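Local coordinates for major capsid protein (PDB 5TIP), which self-assembles as trimers into the large icosahedral capsid of a chlorella virus, forming most of its glycoprotein shell, at residues Ile45-Phe51 with Ala197-Val203; Val70-Thr76 with Ala142-Val148; Glu89-Val95 with His107-Arg113. All blocks are in the same frame, centred on the assembly; numbering follows the deposited sequence.

Contact 1 of 3, residues Ile45-Phe51 with Ala197-Val203; sequences INGSVGF and AQPTMSV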
loop_
_atom_site.group_PDB
_atom_site.type_symbol
_atom_site.label_atom_id
_atom_site.label_comp_id
_atom_site.label_asym_id
_atom_site.label_seq_id
_atom_site.Cartn_x
_atom_site.Cartn_y
_atom_site.Cartn_z
ATOM N N ILE A 45 36.138 1.303 4.905
ATOM C CA ILE A 45 36.146 1.633 3.485
ATOM C C ILE A 45 37.591 1.820 3.044
ATOM O O ILE A 45 38.328 2.624 3.628
ATOM C CB ILE A 45 35.310 2.892 3.202
ATOM C CG1 ILE A 45 33.850 2.661 3.594
ATOM C CG2 ILE A 45 35.412 3.280 1.734
ATOM C CD1 ILE A 45 32.946 3.839 3.307
ATOM N N ASN A 46 37.995 1.080 2.016
ATOM C CA ASN A 46 39.343 1.153 1.468
ATOM C C ASN A 46 39.352 2.067 0.251
ATOM O O ASN A 46 38.548 1.890 -0.670
ATOM C CB ASN A 46 39.855 -0.238 1.090
ATOM C CG ASN A 46 39.998 -1.157 2.291
ATOM O OD1 ASN A 46 39.408 -2.236 2.336
ATOM N ND2 ASN A 46 40.785 -0.729 3.273
ATOM N N GLY A 47 40.251 3.039 0.252
ATOM C CA GLY A 47 40.352 4.003 -0.823
ATOM C C GLY A 47 39.961 5.401 -0.373
ATOM O O GLY A 47 39.496 5.630 0.745
ATOM N N SER A 48 40.175 6.349 -1.281
ATOM C CA SER A 48 39.857 7.748 -1.030
ATOM C C SER A 48 38.443 8.036 -1.517
ATOM O O SER A 48 38.163 7.946 -2.719
ATOM C CB SER A 48 40.862 8.664 -1.723
ATOM O OG SER A 48 42.163 8.474 -1.199
ATOM N N VAL A 49 37.555 8.380 -0.586
ATOM C CA VAL A 49 36.181 8.707 -0.942
ATOM C C VAL A 49 36.143 10.078 -1.600
ATOM O O VAL A 49 36.677 11.059 -1.065
ATOM C CB VAL A 49 35.275 8.652 0.295
ATOM C CG1 VAL A 49 33.885 9.162 -0.045
ATOM C CG2 VAL A 49 35.207 7.233 0.834
ATOM N N GLY A 50 35.513 10.153 -2.765
ATOM C CA GLY A 50 35.409 11.408 -3.486
ATOM C C GLY A 50 34.707 11.181 -4.804
ATOM O O GLY A 50 34.525 10.044 -5.251
ATOM N N PHE A 51 34.309 12.290 -5.425
ATOM C CA PHE A 51 33.605 12.216 -6.699
ATOM C C PHE A 51 34.469 11.525 -7.747
ATOM O O PHE A 51 35.625 11.899 -7.965
ATOM C CB PHE A 51 33.212 13.617 -7.172
ATOM C CG PHE A 51 32.121 14.249 -6.355
ATOM C CD1 PHE A 51 30.825 13.762 -6.417
ATOM C CD2 PHE A 51 32.387 15.326 -5.528
ATOM C CE1 PHE A 51 29.817 14.338 -5.669
ATOM C CE2 PHE A 51 31.380 15.907 -4.777
ATOM C CZ PHE A 51 30.095 15.411 -4.848
ATOM N N ALA A 197 31.778 20.553 -1.657
ATOM C CA ALA A 197 32.474 19.677 -0.728
ATOM C C ALA A 197 32.403 18.229 -1.191
ATOM O O ALA A 197 31.408 17.785 -1.770
ATOM C CB ALA A 197 31.884 19.803 0.677
ATOM N N GLN A 198 33.479 17.493 -0.932
ATOM C CA GLN A 198 33.503 16.078 -1.253
ATOM C C GLN A 198 32.585 15.303 -0.309
ATOM O O GLN A 198 32.431 15.667 0.860
ATOM C CB GLN A 198 34.925 15.531 -1.167
ATOM C CG GLN A 198 35.854 16.061 -2.246
ATOM C CD GLN A 198 35.487 15.557 -3.629
ATOM O OE1 GLN A 198 34.906 14.483 -3.776
ATOM N NE2 GLN A 198 35.823 16.334 -4.650
ATOM N N PRO A 199 31.969 14.227 -0.791
ATOM C CA PRO A 199 31.057 13.461 0.062
ATOM C C PRO A 199 31.803 12.645 1.103
ATOM O O PRO A 199 32.959 12.259 0.919
ATOM C CB PRO A 199 30.328 12.552 -0.932
ATOM C CG PRO A 199 31.304 12.367 -2.036
ATOM C CD PRO A 199 32.049 13.670 -2.152
ATOM N N THR A 200 31.117 12.385 2.212
ATOM C CA THR A 200 31.587 11.466 3.236
ATOM C C THR A 200 30.739 10.203 3.186
ATOM O O THR A 200 29.517 10.274 3.019
ATOM C CB THR A 200 31.507 12.095 4.629
ATOM O OG1 THR A 200 30.656 13.246 4.584
ATOM C CG2 THR A 200 32.889 12.522 5.097
ATOM N N MET A 201 31.387 9.049 3.318
ATOM C CA MET A 201 30.729 7.771 3.102
ATOM C C MET A 201 31.006 6.832 4.266
ATOM O O MET A 201 32.077 6.867 4.877
ATOM C CB MET A 201 31.190 7.107 1.796
ATOM C CG MET A 201 30.437 5.827 1.460
ATOM S SD MET A 201 31.168 4.896 0.106
ATOM C CE MET A 201 31.862 6.221 -0.863
ATOM N N SER A 202 30.017 5.993 4.568
ATOM C CA SER A 202 30.179 4.908 5.520
ATOM C C SER A 202 29.282 3.756 5.090
ATOM O O SER A 202 28.197 3.967 4.541
ATOM C CB SER A 202 29.846 5.347 6.951
ATOM O OG SER A 202 28.510 5.806 7.049
ATOM N N VAL A 203 29.750 2.536 5.335
ATOM C CA VAL A 203 29.037 1.322 4.958
ATOM C C VAL A 203 28.658 0.586 6.233
ATOM O O VAL A 203 29.507 0.369 7.106
ATOM C CB VAL A 203 29.886 0.426 4.037
ATOM C CG1 VAL A 203 29.104 -0.814 3.635
ATOM C CG2 VAL A 203 30.332 1.204 2.809
HETATM O O HOH W 1 35.898 11.927 1.847
#
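M201 meets I45 and V49 where the loop between strands 36-42 and 54-58 of the N-terminal jelly roll passes over the beginning of strand 200-210. The thioether chain of M201 reaches from the strand toward the loop, between the two branched residues. Its CG lies 3.7 Å from I45 CD1, and its CE ends 3.7 Å from V49 CG1. Methionine suits the place because its flexible chain, bent at the last torsion, can touch both valine methyls with one terminus while its middle lies against the isoleucine. I45 is stretched out (chi2 -178°), which carries CD1 to the strand; there it also meets V203 CG2 at 3.7 Å, the two side chains slanting across each other. Outside the two segments, V55 and L178 add apolar cover to M201.

At the other end of the contact a proline, an aromatic ring and an amide fit together. P199 CD sits over one face of the F51 ring in a CH-pi contact, 3.8 Å from the ring centroid, while A197 O approaches the ring edge near its plane. Q198 bends at chi2, bringing its amide beside the same ring with the two planes 65° apart. Q198 OE1 then accepts the backbone N-H of F51, at 2.8 Å from F51 N and an N-H...O angle of 161°, with the donor in the carbonyl plane. The bond gives the F51 N-H of the loop a side-chain acceptor. Q198 OE1 also comes within 3.1 Å of G50 CA, a closeness that the absence of a side chain on glycine permits. Between the two ends, one water donates hydrogen bonds to V49 O and P199 O, its oxygen 3.1 Å from each.

Contact 2 of 3, residues Val70-Thr76 with Ala142-Val148; sequences VVEFVLT and AQKRFYV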
loop_
_atom_site.group_PDB
_atom_site.type_symbol
_atom_site.label_atom_id
_atom_site.label_comp_id
_atom_site.label_asym_id
_atom_site.label_seq_id
_atom_site.Cartn_x
_atom_site.Cartn_y
_atom_site.Cartn_z
ATOM N N VAL A 70 23.511 -0.920 4.158
ATOM C CA VAL A 70 23.145 0.464 3.879
ATOM C C VAL A 70 24.416 1.284 3.702
ATOM O O VAL A 70 25.367 1.150 4.481
ATOM C CB VAL A 70 22.263 1.059 4.997
ATOM C CG1 VAL A 70 21.890 2.497 4.678
ATOM C CG2 VAL A 70 21.015 0.215 5.195
ATOM N N VAL A 71 24.429 2.130 2.676
ATOM C CA VAL A 71 25.522 3.060 2.423
ATOM C C VAL A 71 25.059 4.449 2.839
ATOM O O VAL A 71 24.067 4.965 2.309
ATOM C CB VAL A 71 25.950 3.041 0.947
ATOM C CG1 VAL A 71 27.056 4.060 0.701
ATOM C CG2 VAL A 71 26.397 1.645 0.541
ATOM N N GLU A 72 25.765 5.051 3.789
ATOM C CA GLU A 72 25.437 6.386 4.270
ATOM C C GLU A 72 26.284 7.421 3.542
ATOM O O GLU A 72 27.505 7.267 3.430
ATOM C CB GLU A 72 25.652 6.493 5.781
ATOM C CG GLU A 72 24.718 5.614 6.600
ATOM C CD GLU A 72 24.795 5.900 8.088
ATOM O OE1 GLU A 72 25.513 6.844 8.477
ATOM O OE2 GLU A 72 24.144 5.174 8.871
ATOM N N PHE A 73 25.632 8.472 3.051
ATOM C CA PHE A 73 26.307 9.617 2.462
ATOM C C PHE A 73 25.910 10.885 3.204
ATOM O O PHE A 73 24.804 10.993 3.741
ATOM C CB PHE A 73 25.974 9.791 0.973
ATOM C CG PHE A 73 26.596 8.759 0.079
ATOM C CD1 PHE A 73 27.973 8.651 -0.024
ATOM C CD2 PHE A 73 25.804 7.925 -0.694
ATOM C CE1 PHE A 73 28.548 7.712 -0.859
ATOM C CE2 PHE A 73 26.374 6.985 -1.532
ATOM C CZ PHE A 73 27.747 6.877 -1.614
ATOM N N VAL A 74 26.829 11.846 3.231
ATOM C CA VAL A 74 26.561 13.185 3.736
ATOM C C VAL A 74 26.890 14.169 2.623
ATOM O O VAL A 74 28.053 14.286 2.216
ATOM C CB VAL A 74 27.372 13.493 5.002
ATOM C CG1 VAL A 74 27.096 14.907 5.462
ATOM C CG2 VAL A 74 27.042 12.495 6.100
ATOM N N LEU A 75 25.871 14.868 2.131
ATOM C CA LEU A 75 26.010 15.769 0.997
ATOM C C LEU A 75 25.515 17.160 1.364
ATOM O O LEU A 75 24.650 17.324 2.229
ATOM C CB LEU A 75 25.235 15.257 -0.223
ATOM C CG LEU A 75 25.555 13.846 -0.712
ATOM C CD1 LEU A 75 24.675 13.476 -1.895
ATOM C CD2 LEU A 75 27.015 13.749 -1.089
ATOM N N THR A 76 26.083 18.160 0.696
ATOM C CA THR A 76 25.656 19.549 0.810
ATOM C C THR A 76 25.196 20.014 -0.564
ATOM O O THR A 76 25.962 19.946 -1.530
ATOM C CB THR A 76 26.787 20.437 1.333
ATOM O OG1 THR A 76 27.149 20.023 2.656
ATOM C CG2 THR A 76 26.352 21.893 1.367
ATOM N N ALA A 142 22.335 23.436 2.366
ATOM C CA ALA A 142 21.660 22.498 3.245
ATOM C C ALA A 142 22.444 21.194 3.264
ATOM O O ALA A 142 22.786 20.657 2.215
ATOM C CB ALA A 142 20.239 22.255 2.770
ATOM N N GLN A 143 22.741 20.696 4.458
ATOM C CA GLN A 143 23.482 19.452 4.602
ATOM C C GLN A 143 22.549 18.381 5.124
ATOM O O GLN A 143 21.748 18.630 6.019
ATOM C CB GLN A 143 24.666 19.620 5.551
ATOM C CG GLN A 143 25.741 18.563 5.380
ATOM C CD GLN A 143 26.774 18.593 6.484
ATOM O OE1 GLN A 143 26.476 18.968 7.614
ATOM N NE2 GLN A 143 27.996 18.198 6.162
ATOM N N LYS A 144 22.661 17.181 4.572
ATOM C CA LYS A 144 21.791 16.095 4.980
ATOM C C LYS A 144 22.461 14.739 4.837
ATOM O O LYS A 144 23.263 14.526 3.938
ATOM C CB LYS A 144 20.508 16.136 4.146
ATOM C CG LYS A 144 19.551 14.978 4.374
ATOM C CD LYS A 144 18.296 15.131 3.528
ATOM C CE LYS A 144 17.307 14.009 3.797
ATOM N NZ LYS A 144 16.024 14.177 3.062
ATOM N N ARG A 145 22.144 13.833 5.749
ATOM C CA ARG A 145 22.673 12.478 5.690
ATOM C C ARG A 145 21.721 11.597 4.894
ATOM O O ARG A 145 20.509 11.608 5.132
ATOM C CB ARG A 145 22.875 11.905 7.091
ATOM C CG ARG A 145 23.410 10.481 7.096
ATOM C CD ARG A 145 23.792 10.037 8.496
ATOM N NE ARG A 145 24.771 10.941 9.089
ATOM C CZ ARG A 145 26.084 10.754 9.037
ATOM N NH1 ARG A 145 26.581 9.693 8.419
ATOM N NH2 ARG A 145 26.902 11.631 9.605
ATOM N N PHE A 146 22.272 10.836 3.957
ATOM C CA PHE A 146 21.487 9.984 3.082
ATOM C C PHE A 146 21.796 8.521 3.360
ATOM O O PHE A 146 22.883 8.174 3.828
ATOM C CB PHE A 146 21.764 10.298 1.611
ATOM C CG PHE A 146 21.424 11.704 1.210
ATOM C CD1 PHE A 146 20.123 12.047 0.880
ATOM C CD2 PHE A 146 22.403 12.680 1.147
ATOM C CE1 PHE A 146 19.803 13.338 0.506
ATOM C CE2 PHE A 146 22.089 13.974 0.771
ATOM C CZ PHE A 146 20.786 14.302 0.450
ATOM N N TYR A 147 20.824 7.664 3.060
ATOM C CA TYR A 147 20.933 6.227 3.291
ATOM C C TYR A 147 20.513 5.510 2.017
ATOM O O TYR A 147 19.335 5.534 1.647
ATOM C CB TYR A 147 20.061 5.788 4.466
ATOM C CG TYR A 147 20.301 6.542 5.754
ATOM C CD1 TYR A 147 19.616 7.717 6.032
ATOM C CD2 TYR A 147 21.190 6.063 6.705
ATOM C CE1 TYR A 147 19.824 8.402 7.214
ATOM C CE2 TYR A 147 21.401 6.739 7.891
ATOM C CZ TYR A 147 20.716 7.907 8.139
ATOM O OH TYR A 147 20.927 8.583 9.318
ATOM N N VAL A 148 21.468 4.871 1.348
ATOM C CA VAL A 148 21.202 4.137 0.115
ATOM C C VAL A 148 21.189 2.649 0.458
ATOM O O VAL A 148 22.256 2.082 0.745
ATOM C CB VAL A 148 22.243 4.450 -0.966
ATOM C CG1 VAL A 148 21.869 3.767 -2.270
ATOM C CG2 VAL A 148 22.366 5.953 -1.163
HETATM O O HOH W 2 23.501 7.072 10.942
HETATM O O HOH W 3 29.068 18.191 3.312
#
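E72 and R145 form a salt bridge across two antiparallel strands, but their direct bond is weak: R145 NH1 stands 3.0 Å from E72 OE1, the N-H...O angle is 131° and the two planar groups are 69° apart. The stronger partners belong to a second subunit, where R328 pairs with E72 OE2 and E400 with R145 NE. A water donates to E72 OE2. V74 CG2 lies over the centre of the guanidinium face, 3.5 Å from R145 CZ; a compact valine fits there. The Y147 hydroxyl is hydrogen-bonded to S331 of the second subunit.

Across the pair, V71 with V148, F73 with F146 and L75 with K144 exchange reciprocal bonds, V71 N to V148 O measuring 2.9 Å; E72 and V74 turn theirs to S202 and T200. A water links T76 OG1 (2.7 Å) to Q143 NE2 (3.0 Å). K144 NZ turns to the carbonyls of D133 and R130. L75 CB meets the ring edge at F146 CE2, 3.5 Å away, with W134 against that ring. V71, F73, L75, F146 and V148 face the interior, E72, R145 and Y147 the second subunit, in an antiparallel strand pair of the N-terminal jelly roll at a subunit boundary.

Contact 3 of 3, residues Glu89-Val95 with His107-Arg113; sequences EELLQDV and HYNDWFR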
loop_
_atom_site.group_PDB
_atom_site.type_symbol
_atom_site.label_atom_id
_atom_site.label_comp_id
_atom_site.label_asym_id
_atom_site.label_seq_id
_atom_site.Cartn_x
_atom_site.Cartn_y
_atom_site.Cartn_z
ATOM N N GLU A 89 21.305 8.484 -4.698
ATOM C CA GLU A 89 21.173 7.296 -5.532
ATOM C C GLU A 89 22.114 7.360 -6.727
ATOM O O GLU A 89 22.766 6.365 -7.068
ATOM C CB GLU A 89 19.721 7.144 -5.982
ATOM C CG GLU A 89 19.482 6.059 -7.009
ATOM C CD GLU A 89 18.088 6.132 -7.595
ATOM O OE1 GLU A 89 17.121 5.796 -6.879
ATOM O OE2 GLU A 89 17.958 6.540 -8.767
ATOM N N GLU A 90 22.204 8.525 -7.375
ATOM C CA GLU A 90 23.116 8.673 -8.504
ATOM C C GLU A 90 24.571 8.589 -8.067
ATOM O O GLU A 90 25.412 8.084 -8.818
ATOM C CB GLU A 90 22.864 9.999 -9.220
ATOM C CG GLU A 90 23.748 10.202 -10.440
ATOM C CD GLU A 90 23.574 11.563 -11.076
ATOM O OE1 GLU A 90 22.864 12.410 -10.495
ATOM O OE2 GLU A 90 24.153 11.789 -12.160
ATOM N N LEU A 91 24.886 9.077 -6.862
ATOM C CA LEU A 91 26.268 9.065 -6.393
ATOM C C LEU A 91 26.820 7.646 -6.350
ATOM O O LEU A 91 28.002 7.422 -6.638
ATOM C CB LEU A 91 26.359 9.722 -5.015
ATOM C CG LEU A 91 27.762 9.879 -4.424
ATOM C CD1 LEU A 91 28.621 10.737 -5.338
ATOM C CD2 LEU A 91 27.685 10.484 -3.036
ATOM N N LEU A 92 25.980 6.675 -5.994
ATOM C CA LEU A 92 26.362 5.265 -6.008
ATOM C C LEU A 92 26.228 4.765 -7.443
ATOM O O LEU A 92 25.241 4.131 -7.830
ATOM C CB LEU A 92 25.495 4.469 -5.043
ATOM C CG LEU A 92 26.104 3.188 -4.481
ATOM C CD1 LEU A 92 27.368 3.526 -3.719
ATOM C CD2 LEU A 92 25.110 2.469 -3.584
ATOM N N GLN A 93 27.252 5.062 -8.250
ATOM C CA GLN A 93 27.170 4.800 -9.686
ATOM C C GLN A 93 27.033 3.311 -9.973
ATOM O O GLN A 93 26.208 2.901 -10.799
ATOM C CB GLN A 93 28.393 5.375 -10.398
ATOM C CG GLN A 93 28.419 5.085 -11.888
ATOM C CD GLN A 93 29.520 5.832 -12.607
ATOM O OE1 GLN A 93 29.467 7.053 -12.746
ATOM N NE2 GLN A 93 30.530 5.100 -13.068
ATOM N N ASP A 94 27.839 2.485 -9.311
ATOM C CA ASP A 94 27.680 1.043 -9.424
ATOM C C ASP A 94 28.250 0.385 -8.178
ATOM O O ASP A 94 29.152 0.925 -7.531
ATOM C CB ASP A 94 28.347 0.483 -10.691
ATOM C CG ASP A 94 29.825 0.822 -10.786
ATOM O OD1 ASP A 94 30.626 0.236 -10.030
ATOM O OD2 ASP A 94 30.186 1.667 -11.635
ATOM N N VAL A 95 27.710 -0.786 -7.850
ATOM C CA VAL A 95 28.149 -1.563 -6.697
ATOM C C VAL A 95 28.213 -3.027 -7.108
ATOM O O VAL A 95 27.280 -3.548 -7.727
ATOM C CB VAL A 95 27.221 -1.362 -5.480
ATOM C CG1 VAL A 95 25.761 -1.532 -5.876
ATOM C CG2 VAL A 95 27.597 -2.312 -4.352
ATOM N N HIS A 107 25.234 -4.044 -9.626
ATOM C CA HIS A 107 24.133 -3.129 -9.874
ATOM C C HIS A 107 24.662 -1.760 -10.288
ATOM O O HIS A 107 25.839 -1.443 -10.103
ATOM C CB HIS A 107 23.250 -3.003 -8.630
ATOM C CG HIS A 107 22.543 -4.272 -8.268
ATOM N ND1 HIS A 107 21.759 -4.391 -7.141
ATOM C CD2 HIS A 107 22.501 -5.478 -8.883
ATOM C CE1 HIS A 107 21.267 -5.615 -7.076
ATOM N NE2 HIS A 107 21.702 -6.295 -8.122
ATOM N N TYR A 108 23.772 -0.952 -10.858
ATOM C CA TYR A 108 24.114 0.374 -11.349
ATOM C C TYR A 108 23.069 1.367 -10.857
ATOM O O TYR A 108 21.951 0.989 -10.501
ATOM C CB TYR A 108 24.194 0.396 -12.883
ATOM C CG TYR A 108 25.056 -0.708 -13.458
ATOM C CD1 TYR A 108 24.524 -1.964 -13.717
ATOM C CD2 TYR A 108 26.402 -0.500 -13.727
ATOM C CE1 TYR A 108 25.304 -2.980 -14.235
ATOM C CE2 TYR A 108 27.190 -1.512 -14.247
ATOM C CZ TYR A 108 26.635 -2.749 -14.499
ATOM O OH TYR A 108 27.411 -3.762 -15.015
ATOM N N ASN A 109 23.441 2.652 -10.838
ATOM C CA ASN A 109 22.519 3.663 -10.327
ATOM C C ASN A 109 21.261 3.761 -11.182
ATOM O O ASN A 109 20.175 4.024 -10.654
ATOM C CB ASN A 109 23.206 5.027 -10.225
ATOM C CG ASN A 109 23.802 5.489 -11.535
ATOM O OD1 ASN A 109 23.703 4.807 -12.553
ATOM N ND2 ASN A 109 24.419 6.664 -11.518
ATOM N N ASP A 110 21.377 3.548 -12.496
ATOM C CA ASP A 110 20.185 3.574 -13.334
ATOM C C ASP A 110 19.289 2.374 -13.057
ATOM O O ASP A 110 18.072 2.450 -13.265
ATOM C CB ASP A 110 20.567 3.631 -14.813
ATOM C CG ASP A 110 19.361 3.809 -15.721
ATOM O OD1 ASP A 110 18.756 4.902 -15.703
ATOM O OD2 ASP A 110 19.018 2.859 -16.454
ATOM N N TRP A 111 19.862 1.261 -12.593
ATOM C CA TRP A 111 19.022 0.156 -12.146
ATOM C C TRP A 111 18.292 0.512 -10.858
ATOM O O TRP A 111 17.106 0.200 -10.704
ATOM C CB TRP A 111 19.851 -1.108 -11.944
ATOM C CG TRP A 111 19.073 -2.165 -11.230
ATOM C CD1 TRP A 111 19.326 -2.674 -9.992
ATOM C CD2 TRP A 111 17.892 -2.822 -11.701
ATOM N NE1 TRP A 111 18.381 -3.617 -9.666
ATOM C CE2 TRP A 111 17.489 -3.727 -10.699
ATOM C CE3 TRP A 111 17.138 -2.739 -12.876
ATOM C CZ2 TRP A 111 16.369 -4.542 -10.837
ATOM C CZ3 TRP A 111 16.026 -3.547 -13.010
ATOM C CH2 TRP A 111 15.652 -4.437 -11.997
ATOM N N PHE A 112 18.966 1.185 -9.968
ATOM C CA PHE A 112 18.355 1.642 -8.757
ATOM C C PHE A 112 17.184 2.542 -9.154
ATOM O O PHE A 112 16.139 2.438 -8.575
ATOM C CB PHE A 112 19.374 2.366 -7.875
ATOM C CG PHE A 112 20.170 1.467 -7.007
ATOM C CD1 PHE A 112 20.728 0.354 -7.485
ATOM C CD2 PHE A 112 20.321 1.736 -5.682
ATOM C CE1 PHE A 112 21.434 -0.480 -6.699
ATOM C CE2 PHE A 112 21.022 0.876 -4.856
ATOM C CZ PHE A 112 21.587 -0.241 -5.381
ATOM N N ARG A 113 17.374 3.407 -10.148
ATOM C CA ARG A 113 16.305 4.288 -10.603
ATOM C C ARG A 113 15.181 3.490 -11.254
ATOM O O ARG A 113 13.999 3.787 -11.045
ATOM C CB ARG A 113 16.859 5.328 -11.577
ATOM C CG ARG A 113 15.873 6.424 -11.964
ATOM C CD ARG A 113 15.946 7.622 -11.023
ATOM N NE ARG A 113 15.711 7.244 -9.632
ATOM C CZ ARG A 113 14.506 7.099 -9.093
ATOM N NH1 ARG A 113 13.421 7.306 -9.828
ATOM N NH2 ARG A 113 14.385 6.745 -7.823
#
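E89 and R113 lie at the tight end of this contact, joined by a side-on salt bridge in which two nitrogens serve two oxygens. R113 NH2 donates to E89 OE1 at 3.0 Å, and R113 NE to E89 OE2 at 2.5 Å, a value short enough to be treated with caution. Both oxygens use their syn lone pairs, and the carboxylate and guanidinium planes are only 6° apart. Bends at chi2 and chi3 swing the arginine end round to present this edge. The pair is buried, and further partners share its charge: Y128 and Y271 bond the carboxylate, D116 bonds R113 NH2, and Y86 makes a cation-pi contact with the guanidinium. Alongside, E89 CG packs on F112 CB at 3.8 Å.

N109 joins the two parts. N109 ND2 donates to E90 O, in the carbonyl plane and on a lone pair, at 3.2 Å, and N109 N to Q93 O at 2.8 Å. A short amide is apt here, since it closes against the end of helix 87-91 while its own residue starts helix 109-119. The hairpin of strands 92-99 and 102-108 leads directly into helix 109-119, with Y108 at its N-cap position; Q93 and D94 form a classic beta bulge opposite T177.

The more open side holds E90, Q93 and Y108, all partly exposed. Y108 CD2 comes to 3.7 Å from D94 CB, but the D94 carboxylate turns off to T177. V95 and H107 make a buried, backbone-paired end, where V95 CG1 and H107 CB lie 4.0 Å apart.

Overall arrangement
The three contacts are concentric along the chain: contact 1 spans the widest interval, contact 2 lies within it, and contact 3 is innermost. All belong to the N-terminal jelly roll. Contacts 1 and 2, with centres about 11 Å apart, share a sheet, since strand 65-76 runs between 143-149 and 200-210; backbone hydrogen bonds of V74 with T200 and of E72 with S202 join them. Contact 3, about 15 Å from contact 2 and 16 Å from contact 1, joins strands 92-99 and 102-108 of the second sheet to the helices next to them. L91 bridges all three, touching F51, P199, F73 and L75. Contact 2 alone touches another subunit, on the face away from its apolar residues.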